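Local atomic coordinates of CEP104 (Gallus gallus, PDB entry 5JO8), a protein that probably binds tubulin or microtubules through its all-helical TOG domain as part of its work at the centriole. Residues T128-C131 / V132-L136; V265-K268 / T269-G273. One frame throughout, in Å; residues are numbered along the deposited sequence. Where two conformers were deposited one is given.

Contact 1: residues T128-C131 / V132-L136; sequences TSHC and VEKTL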
loop_
_atom_site.group_PDB
_atom_site.type_symbol
_atom_site.label_atom_id
_atom_site.label_comp_id
_atom_site.label_asym_id
_atom_site.label_seq_id
_atom_site.Cartn_x
_atom_site.Cartn_y
_atom_site.Cartn_z
ATOM N N THR A 128 -1.627 1.987 -14.763
ATOM C CA THR A 128 -1.734 1.104 -13.595
ATOM C C THR A 128 -0.736 1.539 -12.533
ATOM O O THR A 128 -1.059 1.605 -11.339
ATOM C CB THR A 128 -1.421 -0.336 -13.972
ATOM O OG1 THR A 128 -2.158 -0.678 -15.152
ATOM C CG2 THR A 128 -1.803 -1.294 -12.837
ATOM N N SER A 129 0.489 1.813 -12.968
ATOM C CA SER A 129 1.550 2.255 -12.073
ATOM C C SER A 129 1.163 3.535 -11.347
ATOM O O SER A 129 1.335 3.644 -10.130
ATOM C CB SER A 129 2.846 2.472 -12.852
ATOM O OG SER A 129 3.833 3.048 -12.016
ATOM N N HIS A 130 0.642 4.504 -12.090
ATOM C CA HIS A 130 0.157 5.745 -11.500
ATOM C C HIS A 130 -0.884 5.460 -10.402
ATOM O O HIS A 130 -0.822 6.045 -9.314
ATOM C CB HIS A 130 -0.452 6.635 -12.585
ATOM C CG HIS A 130 -1.095 7.878 -12.056
ATOM N ND1 HIS A 130 -0.395 9.053 -11.864
ATOM C CD2 HIS A 130 -2.372 8.133 -11.683
ATOM C CE1 HIS A 130 -1.218 9.978 -11.403
ATOM N NE2 HIS A 130 -2.422 9.444 -11.278
ATOM N N CYS A 131 -1.825 4.556 -10.676
ATOM C CA CYS A 131 -2.872 4.246 -9.690
ATOM C C CYS A 131 -2.277 3.730 -8.392
ATOM O O CYS A 131 -2.697 4.139 -7.303
ATOM C CB CYS A 131 -3.847 3.192 -10.211
ATOM S SG CYS A 131 -4.842 3.747 -11.624
ATOM N N VAL A 132 -1.336 2.805 -8.516
ATOM C CA VAL A 132 -0.707 2.203 -7.337
ATOM C C VAL A 132 0.155 3.236 -6.610
ATOM O O VAL A 132 0.054 3.386 -5.393
ATOM C CB VAL A 132 0.109 0.946 -7.691
ATOM C CG1 VAL A 132 0.787 0.383 -6.437
ATOM C CG2 VAL A 132 -0.787 -0.112 -8.317
ATOM N N GLU A 133 0.992 3.968 -7.336
ATOM C CA GLU A 133 1.906 4.911 -6.693
ATOM C C GLU A 133 1.176 6.029 -5.957
ATOM O O GLU A 133 1.641 6.495 -4.923
ATOM C CB GLU A 133 2.874 5.516 -7.711
ATOM C CG GLU A 133 3.848 4.526 -8.338
ATOM C CD GLU A 133 4.928 4.046 -7.370
ATOM O OE1 GLU A 133 5.015 4.576 -6.246
ATOM O OE2 GLU A 133 5.701 3.140 -7.745
ATOM N N LYS A 134 0.028 6.452 -6.476
ATOM C CA LYS A 134 -0.702 7.557 -5.866
ATOM C C LYS A 134 -1.521 7.144 -4.648
ATOM O O LYS A 134 -1.950 7.998 -3.875
ATOM C CB LYS A 134 -1.614 8.244 -6.892
ATOM C CG LYS A 134 -0.869 8.982 -7.999
ATOM C CD LYS A 134 0.027 10.059 -7.419
ATOM C CE LYS A 134 0.876 10.698 -8.510
ATOM N NZ LYS A 134 1.792 11.746 -7.973
ATOM N N THR A 135 -1.766 5.846 -4.495
ATOM C CA THR A 135 -2.655 5.372 -3.438
ATOM C C THR A 135 -1.975 4.525 -2.362
ATOM O O THR A 135 -2.401 4.537 -1.206
ATOM C CB THR A 135 -3.844 4.579 -4.016
ATOM O OG1 THR A 135 -3.364 3.412 -4.695
ATOM C CG2 THR A 135 -4.622 5.451 -4.993
ATOM N N LEU A 136 -0.942 3.786 -2.736
ATOM C CA LEU A 136 -0.281 2.911 -1.767
ATOM C C LEU A 136 0.219 3.637 -0.513
ATOM O O LEU A 136 0.055 3.109 0.592
ATOM C CB LEU A 136 0.842 2.110 -2.438
ATOM C CG LEU A 136 1.530 1.048 -1.570
ATOM C CD1 LEU A 136 0.525 0.059 -0.960
ATOM C CD2 LEU A 136 2.557 0.319 -2.421
#
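Lys134 lays its CG over one face of the His130 imidazole, 3.7 Å from the ring centroid and 18° off the ring normal, a CH-pi contact one helical turn apart. CG is displaced toward the rim of the ring, with His130 CE1 its nearest ring atom at 3.6 Å. The lysine chain bends at chi2 (-59°), which turns CE back to within 3.6 Å of the same CE1 instead of letting the chain run straight off the helix. NZ goes beyond the ring, 5.2 Å from His130 ND1, so the aliphatic part of the lysine does the touching.

One residue further on, the pairing changes. Thr135 OG1 donates to Cys131 O at 2.8 Å, while the backbone bond from Thr135 N to that same oxygen is long and weak at 3.4 Å; the hydroxyl is thus the firmer of the two partners of this carbonyl. Before it, Glu133 N meets Ser129 O at 2.8 Å in a nearly straight bond.

Arg85 flanks His130 and Arg92 flanks Lys134, both from helix 77-94, whose Ile88 touches Cys131 as well as Lys134. Cys131 also packs on Ile113 and Ile114 of helix 100-121. Val132 and Leu136 are buried against Val173 of helix 173-177, while Ser129, His130 and Glu133 are more exposed. The pattern is that of an amphipathic helix, here helix 125-142, in the stacked helical array of a TOG domain.

Contact 2: residues V265-K268 / T269-G273; sequences VLYK and TLFDG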
loop_
_atom_site.group_PDB
_atom_site.type_symbol
_atom_site.label_atom_id
_atom_site.label_comp_id
_atom_site.label_asym_id
_atom_site.label_seq_id
_atom_site.Cartn_x
_atom_site.Cartn_y
_atom_site.Cartn_z
ATOM N N VAL A 265 20.663 -9.634 23.298
ATOM C CA VAL A 265 19.808 -10.821 23.259
ATOM C C VAL A 265 19.357 -11.197 21.846
ATOM O O VAL A 265 19.244 -12.379 21.523
ATOM C CB VAL A 265 18.618 -10.685 24.236
ATOM C CG1 VAL A 265 17.836 -11.988 24.318
ATOM C CG2 VAL A 265 19.116 -10.285 25.614
ATOM N N LEU A 266 19.120 -10.193 21.005
ATOM C CA LEU A 266 18.651 -10.436 19.644
ATOM C C LEU A 266 19.587 -11.343 18.860
ATOM O O LEU A 266 19.141 -12.277 18.197
ATOM C CB LEU A 266 18.475 -9.116 18.889
ATOM C CG LEU A 266 17.124 -8.411 19.002
ATOM C CD1 LEU A 266 17.188 -7.052 18.327
ATOM C CD2 LEU A 266 16.024 -9.268 18.389
ATOM N N TYR A 267 20.888 -11.063 18.941
ATOM C CA TYR A 267 21.875 -11.813 18.165
ATOM C C TYR A 267 22.110 -13.214 18.712
ATOM O O TYR A 267 22.313 -14.162 17.949
ATOM C CB TYR A 267 23.177 -11.015 18.021
ATOM C CG TYR A 267 22.929 -9.734 17.265
ATOM C CD1 TYR A 267 23.054 -9.686 15.888
ATOM C CD2 TYR A 267 22.507 -8.588 17.925
ATOM C CE1 TYR A 267 22.796 -8.515 15.189
ATOM C CE2 TYR A 267 22.249 -7.420 17.245
ATOM C CZ TYR A 267 22.394 -7.385 15.876
ATOM O OH TYR A 267 22.130 -6.213 15.201
ATOM N N LYS A 268 22.053 -13.348 20.035
ATOM C CA LYS A 268 22.018 -14.667 20.645
ATOM C C LYS A 268 20.820 -15.447 20.077
ATOM O O LYS A 268 20.973 -16.563 19.588
ATOM C CB LYS A 268 21.945 -14.545 22.171
ATOM C CG LYS A 268 21.956 -15.870 22.903
ATOM C CD LYS A 268 21.895 -15.666 24.411
ATOM C CE LYS A 268 21.500 -16.947 25.127
ATOM N NZ LYS A 268 22.487 -18.041 24.910
ATOM N N THR A 269 19.638 -14.838 20.091
ATOM C CA THR A 269 18.450 -15.476 19.524
ATOM C C THR A 269 18.633 -15.818 18.039
ATOM O O THR A 269 18.303 -16.916 17.593
ATOM C CB THR A 269 17.205 -14.578 19.699
ATOM O OG1 THR A 269 16.967 -14.353 21.095
ATOM C CG2 THR A 269 15.972 -15.229 19.078
ATOM N N LEU A 270 19.163 -14.866 17.278
ATOM C CA LEU A 270 19.377 -15.046 15.849
ATOM C C LEU A 270 20.319 -16.217 15.563
ATOM O O LEU A 270 19.971 -17.148 14.828
ATOM C CB LEU A 270 19.954 -13.755 15.253
ATOM C CG LEU A 270 19.702 -13.377 13.793
ATOM C CD1 LEU A 270 18.247 -13.583 13.404
ATOM C CD2 LEU A 270 20.096 -11.922 13.581
ATOM N N PHE A 271 21.519 -16.166 16.139
ATOM C CA PHE A 271 22.535 -17.180 15.841
ATOM C C PHE A 271 22.193 -18.558 16.427
ATOM O O PHE A 271 22.373 -19.577 15.753
ATOM C CB PHE A 271 23.938 -16.701 16.246
ATOM C CG PHE A 271 24.460 -15.572 15.393
ATOM C CD1 PHE A 271 24.631 -15.741 14.029
ATOM C CD2 PHE A 271 24.775 -14.348 15.955
ATOM C CE1 PHE A 271 25.102 -14.704 13.239
ATOM C CE2 PHE A 271 25.256 -13.306 15.172
ATOM C CZ PHE A 271 25.413 -13.485 13.812
ATOM N N ASP A 272 21.665 -18.589 17.649
ATOM C CA ASP A 272 21.187 -19.860 18.213
ATOM C C ASP A 272 20.075 -20.440 17.354
ATOM O O ASP A 272 20.017 -21.653 17.127
ATOM C CB ASP A 272 20.679 -19.692 19.643
ATOM C CG ASP A 272 21.796 -19.530 20.642
ATOM O OD1 ASP A 272 22.959 -19.840 20.296
ATOM O OD2 ASP A 272 21.502 -19.094 21.772
ATOM N N GLY A 273 19.188 -19.565 16.883
ATOM C CA GLY A 273 18.101 -19.973 16.018
ATOM C C GLY A 273 18.624 -20.580 14.735
ATOM O O GLY A 273 18.111 -21.594 14.273
HETATM O O HOH W 1 23.446 -19.581 23.327
#
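Lys268 runs out nearly straight from the backbone (chi1 -178°) and turns only at chi4, which brings NZ round to Asp272, whose CG lies beside its own backbone N (chi1 -75°), an arrangement that turns the carboxylate back toward the preceding turn. The result is an i, i+4 salt bridge on helix 265-276, the last helix modelled in this all-helical domain. It is a loose one: NZ and OD2 are 3.5 Å apart, a weak hydrogen bond, and Lys268 CG, at 3.4 Å, is slightly nearer OD2 than NZ is. A water lies between the two charged groups, but its distances to both are implausibly short, so the bridge it suggests is doubtful. The stronger polar partner of the aspartate is Arg262, which forms a salt bridge with OD1; the carboxylate therefore ties the loop ahead of the helix to its second turn, with the lysine as a lesser neighbour.

On another side of the helix Tyr267 meets Phe271. Phe271 CE2 lies at the edge of the tyrosine ring, near its plane, and the closest apolar approach of these side chains is CE2 to Tyr267 CB at 4.2 Å. Phe271 CD2 is also 3.2 Å from Tyr267 O, the carbonyl that accepts the straight backbone bond from Phe271 N. Pro255 and Ile261 flank Tyr267, while Leu266 and Leu270 both rest on Leu236 of helix 229-245, fastening the helix to its neighbour.

At the start of the helix, Val265 O accepts twice from one residue: Thr269 N donates at 2.9 Å, nearly along the C=O axis, and Thr269 OG1 at 3.0 Å, from 42° out of the carbonyl plane.

Both contacts are short continuous stretches of helix, a little over two turns long, knitted by i, i+4 backbone bonds, but they lie on different helices, and the nearest atoms of the two contacts are about 26 Å apart. Contact 1 sits near the middle of the chain, its centre 9 Å from that of the whole, and is walled by helices 77-94, 100-121 and 173-177; its distinguishing features are an aliphatic chain over an imidazole and a buried hydroxyl bond. Contact 2 lies 31 Å out, toward the C-terminal end, leaning on helix 229-245 and nearby loops, and there opposite charges meet at the more exposed surface. In each, a threonine hydroxyl reaches back to a carbonyl four residues earlier.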